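Local coordinates for acyl-CoA synthetase (AMP-forming)/AMP-acid ligase II-like protein (Dyadobacter fermentans, PDB 4GS5), which probably activates carboxylic acids, perhaps medium-chain fatty acids, with ATP through an acyl-adenylate that is passed on to coenzyme A, at residues T11-Q16 with D29-W34; A66-K71 with V185-L190; M132-I137 with G145-L150; W285-A290 with A347-L352. All coordinates share one frame; numbering follows the deposited sequence.

Contact 1: residues T11-Q16 with D29-W34; sequences TLCKTQ and DFMEKW. With EDO (1,2-ethanediol), chain U.
C13 sets its sulfur between the side chains of M31 and E32, fastening the loop after strand 5-8 to helix 22-36, the first helix of this chain, which has the adenylating-enzyme (ANL) fold. The cysteine carries nearly the whole contact from its side. With SG anti to the backbone N (chi1 -158°) it reaches across to the helix and lies 3.9 Å from M31 CB, an apolar touch against the root of the selenomethionine rather than its tip. M31 then bends, which leaves methyl CE 4.2 Å from C13 SG, close to the limit of contact. E32 comes from the neighbouring helical position. A fold at chi2 (-79°) carries the carboxylate toward C13, with OE2 4.0 Å from C13 SG and 3.7 Å from C13 O. Neither approach is a hydrogen bond. C13 also touches T8, Y28 and L35, while M31 leans on T8 and on M100 of helix 90-102; Q16 ties the loop back to strand 5-8 through bonds to T7 and T8. On another side of the helix K33 stretches fully out toward strand 40-46, bonding E40 O, and its NZ donates to O1 of an ethanediol 2.9 Å away.

Contact 2: residues A66-K71 with V185-L190; sequences AAMTGK and VSHVAL. With EDO (1,2-ethanediol), chain X.
T69 and H187 make the tight part of this contact: T69 OG1 and H187 NE2 are only 2.6 Å apart in a hydrogen bond whose donor could be either. The hydroxyl meets the imidazole at its edge, near the ring plane, and the two side chains cross at about a right angle. H187 reaches helix 59-72 because its CG sits between the backbone N and the carbonyl carbon (chi1 56°), which throws the ring across to the threonine. Beside it M68 bends at its last torsion, and methyl CE presses on H187 O at 3.2 Å. T69 OG1 also bonds S65 O, and H187 ND1 has a weak bond to S178 OG. A leucine in place of H187 would probably cost the hydroxyl its cross-segment mate and lose the hold on S178. The outward side is looser: A67 and K71 are exposed, and an ethanediol, also bonded to P206 O, makes a weak bond to the helix, its O1 3.3 Å from A67 O, while its C2 lies 3.5 Å from M68 CG. The pairing is enclosed by R98 of helix 90-102 against T69 and L154 of strand 153-155 against H187; next to it strand 187-192 pairs with strand 175-180, where V188 and A189 form a classic beta bulge opposite Y179.

Contact 3: residues M132-I137 with G145-L150; sequences MQLQSI and GQVDRL. With EDO (1,2-ethanediol), chain B.
M132 O is gripped twice within helix 131-139, by S136 N at 3.0 Å and by S136 OG at 3.1 Å, the two donors arriving from opposite faces of the carbonyl plane. The hydroxyl stands 30° out of that plane. This helix links the parallel strands 126-129 and 153-155, neighbours in the sheet of the AMP-binding domain, and the 3-10 turn 145-150 leads from it into the second of them. Across the contact itself the meeting is wholly apolar, with four aliphatic side chains closing on one another. I137 offers two branches: CG2, anti to its backbone N, lies 3.9 Å from V147 CB, while the extended CD1 meets L150 CD1 tip to tip. L134, one helical turn earlier, crosses both partners at a slant and sends its CD1 into the notch between them, 3.8 Å from V147 CG2 and 4.2 Å from L150 CD1. The cluster is buried, and its floor is strand 126-129, where M129 touches L134, I137 and L150; I168 of helix 162-169 closes in on L134. At the start of the helix, Q133 is held by V130 N, C84 O and T112 O. There too M132 N donates to ethanediol O2 over 3.1 Å, with an N-H...O angle of 158°.

Contact 4: residues W285-A290 with A347-L352; sequences WWEPDA and ATFQKL
W285 lays the CD1 corner of its indole over one face of the F349 ring, toward the rim, with CD1 3.5 Å from F349 CG. The two rings are tilted by 49°, their centroids 4.9 Å apart, an oblique pairing; W285 NE1 comes to 3.9 Å from F349 CB. The far end of the phenyl reaches along the strand: CE2 lies 3.8 Å from W286 O, which is also over the ring face, and CZ 3.9 Å from E287 CB. Here F349, with CG anti to its backbone N (chi1 -161°), joins helix 345-351 to an outer strand, 282-289, of the three-stranded sheet in the small C-terminal domain of the ANL fold. The axes of strand and helix pass 10.3 Å apart. An alanine at F349 is likely to open a gap between helix and strand and leave the W285 indole freer to turn. One layer out, Y330 of strand 329-332 meets the F349 ring edge-to-face and hydrogen-bonds E287 OE1, fixing the glutamate beside the phenyl. V297 of the central strand touches W285, E287 and F349 alike. W286 CD1 lies 4.3 Å over the centre of a W285 ring face, and R346 touches both tryptophans.

How the contacts relate
Contacts 1, 2 and 3 belong to the large N-terminal part of the chain, while contact 4 stands apart in the small C-terminal domain, its centre 61 Å from that of contact 1 and 42 Å from that of contact 2. Along the chain contact 1 closes first; contact 2 then spans 66-190, with contact 3 nested in the loop it encloses; contact 4 follows both. Helix 90-102 borders contacts 1 and 2, whose nearest atoms are about 7 Å apart, and strand 153-155 leads on from contact 3 to flank H187 in contact 2. All four contacts lie within one domain or the other, consistent with the two-part build of ANL enzymes, whose C-terminal domain can move as a unit.

Contact 1: residues T11-Q16 with D29-W34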
loop_
_atom_site.group_PDB
_atom_site.type_symbol
_atom_site.label_atom_id
_atom_site.label_comp_id
_atom_site.label_asym_id
_atom_site.label_seq_id
_atom_site.Cartn_x
_atom_site.Cartn_y
_atom_site.Cartn_z
ATOM N N THR A 11 -11.834 -5.411 30.590
ATOM C CA THR A 11 -12.335 -5.374 31.957
ATOM C C THR A 11 -11.819 -4.147 32.705
ATOM O O THR A 11 -12.522 -3.583 33.541
ATOM C CB THR A 11 -12.054 -6.687 32.739
ATOM O OG1 THR A 11 -10.749 -6.646 33.336
ATOM C CG2 THR A 11 -12.177 -7.887 31.809
ATOM N N LEU A 12 -10.602 -3.715 32.397
ATOM C CA LEU A 12 -10.054 -2.555 33.092
ATOM C C LEU A 12 -10.829 -1.272 32.747
ATOM O O LEU A 12 -10.846 -0.312 33.523
ATOM C CB LEU A 12 -8.559 -2.408 32.803
ATOM C CG LEU A 12 -7.817 -1.283 33.526
ATOM C CD1 LEU A 12 -8.177 -1.254 35.000
ATOM C CD2 LEU A 12 -6.316 -1.437 33.338
ATOM N N CYS A 13 -11.493 -1.273 31.595
ATOM C CA CYS A 13 -12.263 -0.114 31.152
ATOM C C CYS A 13 -13.540 0.066 31.985
ATOM O O CYS A 13 -14.106 1.161 32.047
ATOM C CB CYS A 13 -12.601 -0.234 29.659
ATOM S SG CYS A 13 -12.965 1.327 28.843
ATOM N N LYS A 14 -13.980 -1.006 32.639
ATOM C CA LYS A 14 -15.246 -0.990 33.378
ATOM C C LYS A 14 -15.198 -0.202 34.694
ATOM O O LYS A 14 -16.228 0.283 35.170
ATOM C CB LYS A 14 -15.726 -2.419 33.651
ATOM C CG LYS A 14 -14.958 -3.131 34.759
ATOM C CD LYS A 14 -15.452 -4.555 34.977
ATOM C CE LYS A 14 -16.819 -4.578 35.646
ATOM N NZ LYS A 14 -17.293 -5.972 35.899
ATOM N N THR A 15 -14.010 -0.084 35.282
ATOM C CA THR A 15 -13.846 0.559 36.589
ATOM C C THR A 15 -13.069 1.850 36.445
ATOM O O THR A 15 -13.170 2.766 37.265
ATOM C CB THR A 15 -13.031 -0.330 37.535
ATOM O OG1 THR A 15 -11.809 -0.712 36.885
ATOM C CG2 THR A 15 -13.816 -1.580 37.913
ATOM N N GLN A 16 -12.277 1.895 35.386
ATOM C CA GLN A 16 -11.380 2.999 35.103
ATOM C C GLN A 16 -12.113 4.318 34.984
ATOM O O GLN A 16 -13.197 4.375 34.399
ATOM C CB GLN A 16 -10.678 2.722 33.780
ATOM C CG GLN A 16 -9.279 3.247 33.694
ATOM C CD GLN A 16 -8.495 2.537 32.606
ATOM O OE1 GLN A 16 -9.076 1.886 31.723
ATOM N NE2 GLN A 16 -7.174 2.642 32.673
ATOM N N ASP A 29 -13.573 7.135 25.351
ATOM C CA ASP A 29 -14.897 7.376 24.772
ATOM C C ASP A 29 -15.281 6.353 23.709
ATOM O O ASP A 29 -16.397 5.816 23.705
ATOM C CB ASP A 29 -14.992 8.793 24.192
ATOM C CG ASP A 29 -15.008 9.864 25.271
ATOM O OD1 ASP A 29 -15.122 9.495 26.459
ATOM O OD2 ASP A 29 -14.915 11.067 24.930
ATOM N N PHE A 30 -14.355 6.086 22.795
ATOM C CA PHE A 30 -14.608 5.070 21.804
ATOM C C PHE A 30 -14.871 3.729 22.475
ATOM O O PHE A 30 -15.844 3.048 22.152
ATOM C CB PHE A 30 -13.442 4.926 20.819
ATOM C CG PHE A 30 -13.611 3.776 19.885
ATOM C CD1 PHE A 30 -14.347 3.916 18.724
ATOM C CD2 PHE A 30 -13.062 2.540 20.181
ATOM C CE1 PHE A 30 -14.516 2.848 17.860
ATOM C CE2 PHE A 30 -13.237 1.472 19.340
ATOM C CZ PHE A 30 -13.960 1.624 18.173
HETATM N N MSE A 31 -14.007 3.346 23.410
HETATM C CA MSE A 31 -14.170 2.055 24.075
HETATM C C MSE A 31 -15.502 1.937 24.812
HETATM O O MSE A 31 -16.198 0.916 24.705
HETATM C CB MSE A 31 -13.002 1.783 25.014
HETATM C CG MSE A 31 -11.706 1.593 24.263
HETATM SE SE MSE A 31 -10.183 1.554 25.442
HETATM C CE MSE A 31 -10.339 -0.293 26.054
ATOM N N GLU A 32 -15.857 2.985 25.553
ATOM C CA GLU A 32 -17.133 2.996 26.245
ATOM C C GLU A 32 -18.245 2.750 25.232
ATOM O O GLU A 32 -19.141 1.944 25.473
ATOM C CB GLU A 32 -17.330 4.320 26.977
ATOM C CG GLU A 32 -16.497 4.431 28.251
ATOM C CD GLU A 32 -17.111 3.680 29.436
ATOM O OE1 GLU A 32 -18.051 4.228 30.065
ATOM O OE2 GLU A 32 -16.654 2.550 29.738
ATOM N N LYS A 33 -18.173 3.415 24.081
ATOM C CA LYS A 33 -19.201 3.235 23.058
ATOM C C LYS A 33 -19.204 1.810 22.482
ATOM O O LYS A 33 -20.270 1.210 22.293
ATOM C CB LYS A 33 -19.080 4.279 21.937
ATOM C CG LYS A 33 -20.257 4.232 20.968
ATOM C CD LYS A 33 -20.152 5.229 19.819
ATOM C CE LYS A 33 -21.347 5.050 18.876
ATOM N NZ LYS A 33 -21.273 5.871 17.634
ATOM N N TRP A 34 -18.019 1.267 22.209
ATOM C CA TRP A 34 -17.932 -0.102 21.713
ATOM C C TRP A 34 -18.617 -1.080 22.673
ATOM O O TRP A 34 -19.494 -1.853 22.271
ATOM C CB TRP A 34 -16.479 -0.525 21.490
ATOM C CG TRP A 34 -16.365 -1.922 20.951
ATOM C CD1 TRP A 34 -16.199 -3.068 21.668
ATOM C CD2 TRP A 34 -16.422 -2.312 19.578
ATOM N NE1 TRP A 34 -16.150 -4.150 20.828
ATOM C CE2 TRP A 34 -16.284 -3.714 19.539
ATOM C CE3 TRP A 34 -16.577 -1.612 18.377
ATOM C CZ2 TRP A 34 -16.290 -4.431 18.339
ATOM C CZ3 TRP A 34 -16.585 -2.325 17.188
ATOM C CH2 TRP A 34 -16.435 -3.719 17.177
HETATM C C1 EDO U . -17.838 6.635 17.295
HETATM O O1 EDO U . -18.968 7.193 16.596
HETATM C C2 EDO U . -17.080 7.750 18.001
HETATM O O2 EDO U . -16.436 7.257 19.168
#

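Contact 2: residues A66-K71 with V185-L190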
loop_
_atom_site.group_PDB
_atom_site.type_symbol
_atom_site.label_atom_id
_atom_site.label_comp_id
_atom_site.label_asym_id
_atom_site.label_seq_id
_atom_site.Cartn_x
_atom_site.Cartn_y
_atom_site.Cartn_z
ATOM N N ALA A 66 -10.879 -7.118 13.256
ATOM C CA ALA A 66 -10.177 -7.561 14.456
ATOM C C ALA A 66 -9.988 -9.071 14.499
ATOM O O ALA A 66 -8.891 -9.543 14.780
ATOM C CB ALA A 66 -10.937 -7.110 15.717
ATOM N N ALA A 67 -11.059 -9.833 14.277
ATOM C CA ALA A 67 -10.935 -11.295 14.263
ATOM C C ALA A 67 -9.887 -11.835 13.269
ATOM O O ALA A 67 -9.184 -12.800 13.578
ATOM C CB ALA A 67 -12.298 -11.976 14.044
HETATM N N MSE A 68 -9.770 -11.209 12.098
HETATM C CA MSE A 68 -8.815 -11.658 11.079
HETATM C C MSE A 68 -7.397 -11.488 11.569
HETATM O O MSE A 68 -6.548 -12.362 11.392
HETATM C CB MSE A 68 -8.958 -10.840 9.799
HETATM C CG MSE A 68 -10.237 -11.085 9.032
HETATM SE SE MSE A 68 -10.119 -10.170 7.325
HETATM C CE MSE A 68 -9.542 -8.424 7.949
ATOM N N THR A 69 -7.153 -10.337 12.178
ATOM C CA THR A 69 -5.832 -9.973 12.652
ATOM C C THR A 69 -5.400 -10.954 13.721
ATOM O O THR A 69 -4.273 -11.456 13.690
ATOM C CB THR A 69 -5.828 -8.527 13.219
ATOM O OG1 THR A 69 -6.284 -7.628 12.203
ATOM C CG2 THR A 69 -4.423 -8.112 13.660
ATOM N N GLY A 70 -6.309 -11.227 14.655
ATOM C CA GLY A 70 -6.049 -12.129 15.762
ATOM C C GLY A 70 -5.683 -13.530 15.300
ATOM O O GLY A 70 -4.772 -14.153 15.844
ATOM N N LYS A 71 -6.407 -14.027 14.307
ATOM C CA LYS A 71 -6.145 -15.352 13.753
ATOM C C LYS A 71 -4.834 -15.379 12.965
ATOM O O LYS A 71 -3.973 -16.219 13.214
ATOM C CB LYS A 71 -7.295 -15.783 12.841
ATOM C CG LYS A 71 -7.222 -17.246 12.388
ATOM C CD LYS A 71 -7.710 -18.193 13.485
ATOM C CE LYS A 71 -7.956 -19.615 12.967
ATOM N NZ LYS A 71 -6.705 -20.408 12.728
ATOM N N VAL A 185 -11.908 -1.283 5.801
ATOM C CA VAL A 185 -11.643 -0.897 7.186
ATOM C C VAL A 185 -10.146 -0.831 7.461
ATOM O O VAL A 185 -9.594 0.250 7.704
ATOM C CB VAL A 185 -12.321 -1.834 8.205
ATOM C CG1 VAL A 185 -12.189 -1.258 9.610
ATOM C CG2 VAL A 185 -13.776 -2.027 7.846
ATOM N N SER A 186 -9.505 -1.995 7.411
ATOM C CA SER A 186 -8.070 -2.125 7.621
ATOM C C SER A 186 -7.493 -3.092 6.573
ATOM O O SER A 186 -7.882 -3.079 5.401
ATOM C CB SER A 186 -7.805 -2.657 9.037
ATOM O OG SER A 186 -6.507 -2.322 9.496
ATOM N N HIS A 187 -6.588 -3.959 6.998
ATOM C CA HIS A 187 -5.893 -4.824 6.054
ATOM C C HIS A 187 -6.771 -5.978 5.521
ATOM O O HIS A 187 -7.708 -6.426 6.198
ATOM C CB HIS A 187 -4.577 -5.330 6.681
ATOM C CG HIS A 187 -4.751 -6.048 7.991
ATOM N ND1 HIS A 187 -3.690 -6.384 8.802
ATOM C CD2 HIS A 187 -5.862 -6.509 8.616
ATOM C CE1 HIS A 187 -4.135 -7.030 9.867
ATOM N NE2 HIS A 187 -5.449 -7.110 9.782
ATOM N N VAL A 188 -6.484 -6.435 4.298
ATOM C CA VAL A 188 -7.095 -7.648 3.751
ATOM C C VAL A 188 -6.020 -8.671 3.388
ATOM O O VAL A 188 -6.330 -9.809 3.005
ATOM C CB VAL A 188 -7.954 -7.363 2.504
ATOM C CG1 VAL A 188 -9.064 -6.387 2.846
ATOM C CG2 VAL A 188 -7.085 -6.834 1.342
ATOM N N ALA A 189 -4.757 -8.263 3.514
ATOM C CA ALA A 189 -3.636 -9.154 3.197
ATOM C C ALA A 189 -2.357 -8.710 3.900
ATOM O O ALA A 189 -2.248 -7.558 4.292
ATOM C CB ALA A 189 -3.416 -9.241 1.679
ATOM N N LEU A 190 -1.401 -9.632 4.057
ATOM C CA LEU A 190 -0.161 -9.346 4.782
ATOM C C LEU A 190 1.081 -9.861 4.048
ATOM O O LEU A 190 1.100 -11.001 3.580
ATOM C CB LEU A 190 -0.181 -9.979 6.180
ATOM C CG LEU A 190 -1.221 -9.569 7.205
ATOM C CD1 LEU A 190 -1.142 -10.501 8.425
ATOM C CD2 LEU A 190 -1.003 -8.113 7.623
HETATM C C1 EDO X . -11.225 -15.449 10.880
HETATM O O1 EDO X . -10.722 -15.347 12.214
HETATM C C2 EDO X . -11.490 -14.043 10.363
HETATM O O2 EDO X . -12.010 -14.089 9.026
#

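Contact 3: residues M132-I137 with G145-L150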
loop_
_atom_site.group_PDB
_atom_site.type_symbol
_atom_site.label_atom_id
_atom_site.label_comp_id
_atom_site.label_asym_id
_atom_site.label_seq_id
_atom_site.Cartn_x
_atom_site.Cartn_y
_atom_site.Cartn_z
HETATM N N MSE A 132 8.154 4.718 9.215
HETATM C CA MSE A 132 9.012 5.733 9.787
HETATM C C MSE A 132 9.186 5.564 11.296
HETATM O O MSE A 132 10.231 5.907 11.857
HETATM C CB MSE A 132 8.462 7.126 9.495
HETATM C CG MSE A 132 9.524 8.164 9.516
HETATM SE SE MSE A 132 8.908 9.811 8.724
HETATM C CE MSE A 132 9.274 9.460 6.841
ATOM N N GLN A 133 8.160 5.057 11.963
ATOM C CA GLN A 133 8.290 4.822 13.400
ATOM C C GLN A 133 9.302 3.727 13.705
ATOM O O GLN A 133 10.058 3.821 14.677
ATOM C CB GLN A 133 6.944 4.510 14.050
ATOM C CG GLN A 133 6.076 5.759 14.247
ATOM C CD GLN A 133 4.688 5.407 14.731
ATOM O OE1 GLN A 133 4.041 4.513 14.187
ATOM N NE2 GLN A 133 4.223 6.099 15.763
ATOM N N LEU A 134 9.327 2.680 12.880
ATOM C CA LEU A 134 10.285 1.611 13.121
ATOM C C LEU A 134 11.690 2.093 12.783
ATOM O O LEU A 134 12.661 1.761 13.455
ATOM C CB LEU A 134 9.949 0.371 12.293
ATOM C CG LEU A 134 10.906 -0.810 12.432
ATOM C CD1 LEU A 134 10.991 -1.235 13.894
ATOM C CD2 LEU A 134 10.430 -1.965 11.544
ATOM N N GLN A 135 11.810 2.881 11.729
ATOM C CA GLN A 135 13.118 3.391 11.335
ATOM C C GLN A 135 13.673 4.304 12.425
ATOM O O GLN A 135 14.878 4.332 12.662
ATOM C CB GLN A 135 13.034 4.137 10.001
ATOM C CG GLN A 135 14.379 4.259 9.263
ATOM C CD GLN A 135 15.170 5.491 9.656
ATOM O OE1 GLN A 135 14.655 6.392 10.316
ATOM N NE2 GLN A 135 16.432 5.546 9.231
ATOM N N SER A 136 12.782 5.059 13.078
ATOM C CA SER A 136 13.184 6.000 14.132
ATOM C C SER A 136 13.729 5.246 15.332
ATOM O O SER A 136 14.745 5.620 15.901
ATOM C CB SER A 136 12.003 6.860 14.599
ATOM O OG SER A 136 11.739 7.920 13.701
ATOM N N ILE A 137 13.019 4.199 15.728
ATOM C CA ILE A 137 13.471 3.338 16.808
ATOM C C ILE A 137 14.859 2.774 16.502
ATOM O O ILE A 137 15.726 2.751 17.366
ATOM C CB ILE A 137 12.504 2.171 17.028
ATOM C CG1 ILE A 137 11.207 2.672 17.666
ATOM C CG2 ILE A 137 13.168 1.085 17.875
ATOM C CD1 ILE A 137 10.104 1.628 17.691
ATOM N N GLY A 145 18.556 -0.597 20.705
ATOM C CA GLY A 145 18.890 -1.839 21.385
ATOM C C GLY A 145 17.674 -2.566 21.931
ATOM O O GLY A 145 17.761 -3.734 22.321
ATOM N N GLN A 146 16.538 -1.873 21.961
ATOM C CA GLN A 146 15.306 -2.443 22.497
ATOM C C GLN A 146 14.264 -2.714 21.420
ATOM O O GLN A 146 13.119 -3.010 21.743
ATOM C CB GLN A 146 14.685 -1.511 23.549
ATOM C CG GLN A 146 15.460 -1.408 24.848
ATOM C CD GLN A 146 16.755 -0.640 24.694
ATOM O OE1 GLN A 146 16.748 0.583 24.517
ATOM N NE2 GLN A 146 17.877 -1.351 24.760
ATOM N N VAL A 147 14.643 -2.615 20.146
ATOM C CA VAL A 147 13.669 -2.814 19.068
ATOM C C VAL A 147 12.940 -4.169 19.162
ATOM O O VAL A 147 11.766 -4.283 18.790
ATOM C CB VAL A 147 14.307 -2.645 17.677
ATOM C CG1 VAL A 147 15.332 -3.737 17.420
ATOM C CG2 VAL A 147 13.234 -2.642 16.595
ATOM N N ASP A 148 13.622 -5.190 19.671
ATOM C CA ASP A 148 12.998 -6.506 19.776
ATOM C C ASP A 148 11.926 -6.590 20.887
ATOM O O ASP A 148 11.063 -7.466 20.855
ATOM C CB ASP A 148 14.054 -7.613 19.867
ATOM C CG ASP A 148 14.734 -7.872 18.521
ATOM O OD1 ASP A 148 14.221 -7.391 17.488
ATOM O OD2 ASP A 148 15.768 -8.558 18.479
ATOM N N ARG A 149 11.952 -5.651 21.830
ATOM C CA ARG A 149 10.923 -5.582 22.862
ATOM C C ARG A 149 9.539 -5.299 22.266
ATOM O O ARG A 149 8.522 -5.361 22.961
ATOM C CB ARG A 149 11.282 -4.533 23.911
ATOM C CG ARG A 149 12.075 -5.063 25.112
ATOM C CD ARG A 149 13.446 -5.595 24.727
ATOM N NE ARG A 149 14.396 -5.497 25.837
ATOM C CZ ARG A 149 15.682 -5.191 25.690
ATOM N NH1 ARG A 149 16.478 -5.114 26.745
ATOM N NH2 ARG A 149 16.172 -4.963 24.483
ATOM N N LEU A 150 9.498 -4.970 20.978
ATOM C CA LEU A 150 8.217 -4.812 20.281
ATOM C C LEU A 150 7.492 -6.155 20.097
ATOM O O LEU A 150 6.273 -6.177 19.892
ATOM C CB LEU A 150 8.404 -4.132 18.929
ATOM C CG LEU A 150 8.936 -2.692 18.949
ATOM C CD1 LEU A 150 9.242 -2.209 17.531
ATOM C CD2 LEU A 150 7.953 -1.750 19.630
HETATM C C1 EDO B . 6.831 6.260 5.139
HETATM O O1 EDO B . 8.224 6.241 5.472
HETATM C C2 EDO B . 6.009 5.467 6.156
HETATM O O2 EDO B . 6.029 6.067 7.459
#

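Contact 4: residues W285-A290 with A347-L352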
loop_
_atom_site.group_PDB
_atom_site.type_symbol
_atom_site.label_atom_id
_atom_site.label_comp_id
_atom_site.label_asym_id
_atom_site.label_seq_id
_atom_site.Cartn_x
_atom_site.Cartn_y
_atom_site.Cartn_z
ATOM N N TRP A 285 3.628 3.616 -26.656
ATOM C CA TRP A 285 2.249 3.179 -26.579
ATOM C C TRP A 285 2.191 1.738 -27.074
ATOM O O TRP A 285 3.214 1.052 -27.119
ATOM C CB TRP A 285 1.363 4.088 -27.431
ATOM C CG TRP A 285 -0.085 4.084 -27.042
ATOM C CD1 TRP A 285 -1.151 3.738 -27.834
ATOM C CD2 TRP A 285 -0.633 4.454 -25.772
ATOM N NE1 TRP A 285 -2.321 3.867 -27.129
ATOM C CE2 TRP A 285 -2.033 4.309 -25.862
ATOM C CE3 TRP A 285 -0.081 4.913 -24.575
ATOM C CZ2 TRP A 285 -2.890 4.599 -24.792
ATOM C CZ3 TRP A 285 -0.934 5.197 -23.508
ATOM C CH2 TRP A 285 -2.322 5.038 -23.626
ATOM N N TRP A 286 1.000 1.264 -27.418
ATOM C CA TRP A 286 0.876 -0.128 -27.839
ATOM C C TRP A 286 -0.294 -0.303 -28.775
ATOM O O TRP A 286 -1.174 0.560 -28.874
ATOM C CB TRP A 286 0.695 -1.043 -26.635
ATOM C CG TRP A 286 -0.559 -0.746 -25.904
ATOM C CD1 TRP A 286 -0.733 0.201 -24.920
ATOM C CD2 TRP A 286 -1.837 -1.369 -26.093
ATOM N NE1 TRP A 286 -2.038 0.195 -24.490
ATOM C CE2 TRP A 286 -2.737 -0.754 -25.191
ATOM C CE3 TRP A 286 -2.311 -2.379 -26.941
ATOM C CZ2 TRP A 286 -4.084 -1.119 -25.112
ATOM C CZ3 TRP A 286 -3.645 -2.742 -26.861
ATOM C CH2 TRP A 286 -4.522 -2.110 -25.949
ATOM N N GLU A 287 -0.312 -1.428 -29.471
ATOM C CA GLU A 287 -1.482 -1.747 -30.275
ATOM C C GLU A 287 -1.726 -3.245 -30.247
ATOM O O GLU A 287 -0.820 -4.024 -29.935
ATOM C CB GLU A 287 -1.342 -1.220 -31.704
ATOM C CG GLU A 287 -0.219 -1.842 -32.497
ATOM C CD GLU A 287 -0.167 -1.303 -33.914
ATOM O OE1 GLU A 287 0.702 -0.452 -34.196
ATOM O OE2 GLU A 287 -1.004 -1.724 -34.743
ATOM N N PRO A 288 -2.969 -3.648 -30.509
ATOM C CA PRO A 288 -3.267 -5.075 -30.518
ATOM C C PRO A 288 -2.403 -5.754 -31.573
ATOM O O PRO A 288 -2.151 -5.178 -32.629
ATOM C CB PRO A 288 -4.739 -5.122 -30.929
ATOM C CG PRO A 288 -5.294 -3.775 -30.540
ATOM C CD PRO A 288 -4.160 -2.812 -30.735
ATOM N N ASP A 289 -1.930 -6.956 -31.273
ATOM C CA ASP A 289 -1.145 -7.734 -32.219
ATOM C C ASP A 289 -1.474 -9.210 -32.028
ATOM O O ASP A 289 -1.368 -9.723 -30.911
ATOM C CB ASP A 289 0.362 -7.510 -31.991
ATOM C CG ASP A 289 1.220 -8.240 -33.037
ATOM O OD1 ASP A 289 1.976 -9.178 -32.683
ATOM O OD2 ASP A 289 1.101 -7.880 -34.223
ATOM N N ALA A 290 -1.832 -9.900 -33.113
ATOM C CA ALA A 290 -2.226 -11.301 -33.026
ATOM C C ALA A 290 -1.128 -12.150 -32.403
ATOM O O ALA A 290 -1.407 -13.040 -31.600
ATOM C CB ALA A 290 -2.629 -11.860 -34.405
ATOM N N ALA A 347 -6.337 9.415 -27.555
ATOM C CA ALA A 347 -6.939 10.154 -28.669
ATOM C C ALA A 347 -5.925 10.351 -29.790
ATOM O O ALA A 347 -6.243 10.182 -30.973
ATOM C CB ALA A 347 -7.483 11.497 -28.202
ATOM N N THR A 348 -4.697 10.694 -29.404
ATOM C CA THR A 348 -3.597 10.831 -30.354
ATOM C C THR A 348 -3.435 9.565 -31.184
ATOM O O THR A 348 -3.236 9.634 -32.401
ATOM C CB THR A 348 -2.258 11.161 -29.644
ATOM O OG1 THR A 348 -2.342 12.457 -29.038
ATOM C CG2 THR A 348 -1.101 11.159 -30.634
ATOM N N PHE A 349 -3.522 8.408 -30.536
ATOM C CA PHE A 349 -3.277 7.160 -31.248
ATOM C C PHE A 349 -4.381 6.842 -32.256
ATOM O O PHE A 349 -4.093 6.482 -33.393
ATOM C CB PHE A 349 -3.043 5.987 -30.291
ATOM C CG PHE A 349 -2.369 4.823 -30.940
ATOM C CD1 PHE A 349 -1.026 4.889 -31.271
ATOM C CD2 PHE A 349 -3.077 3.677 -31.250
ATOM C CE1 PHE A 349 -0.397 3.834 -31.886
ATOM C CE2 PHE A 349 -2.453 2.604 -31.871
ATOM C CZ PHE A 349 -1.111 2.682 -32.191
ATOM N N GLN A 350 -5.636 6.983 -31.839
ATOM C CA GLN A 350 -6.778 6.759 -32.720
ATOM C C GLN A 350 -6.695 7.619 -33.974
ATOM O O GLN A 350 -7.040 7.177 -35.070
ATOM C CB GLN A 350 -8.085 7.079 -31.996
ATOM C CG GLN A 350 -8.573 6.012 -31.033
ATOM C CD GLN A 350 -9.846 6.436 -30.314
ATOM O OE1 GLN A 350 -9.796 7.133 -29.296
ATOM N NE2 GLN A 350 -10.994 6.028 -30.849
ATOM N N LYS A 351 -6.256 8.858 -33.801
ATOM C CA LYS A 351 -6.166 9.790 -34.911
ATOM C C LYS A 351 -5.205 9.265 -35.972
ATOM O O LYS A 351 -5.444 9.418 -37.166
ATOM C CB LYS A 351 -5.715 11.165 -34.419
ATOM C CG LYS A 351 -6.177 12.314 -35.300
ATOM C CD LYS A 351 -5.624 13.656 -34.825
ATOM C CE LYS A 351 -6.100 14.011 -33.422
ATOM N NZ LYS A 351 -5.671 15.387 -33.024
ATOM N N LEU A 352 -4.125 8.629 -35.534
ATOM C CA LEU A 352 -3.137 8.086 -36.464
ATOM C C LEU A 352 -3.764 7.241 -37.569
ATOM O O LEU A 352 -3.126 6.972 -38.588
ATOM C CB LEU A 352 -2.062 7.292 -35.718
ATOM C CG LEU A 352 -1.110 8.174 -34.910
ATOM C CD1 LEU A 352 -0.084 7.343 -34.194
ATOM C CD2 LEU A 352 -0.432 9.168 -35.832
#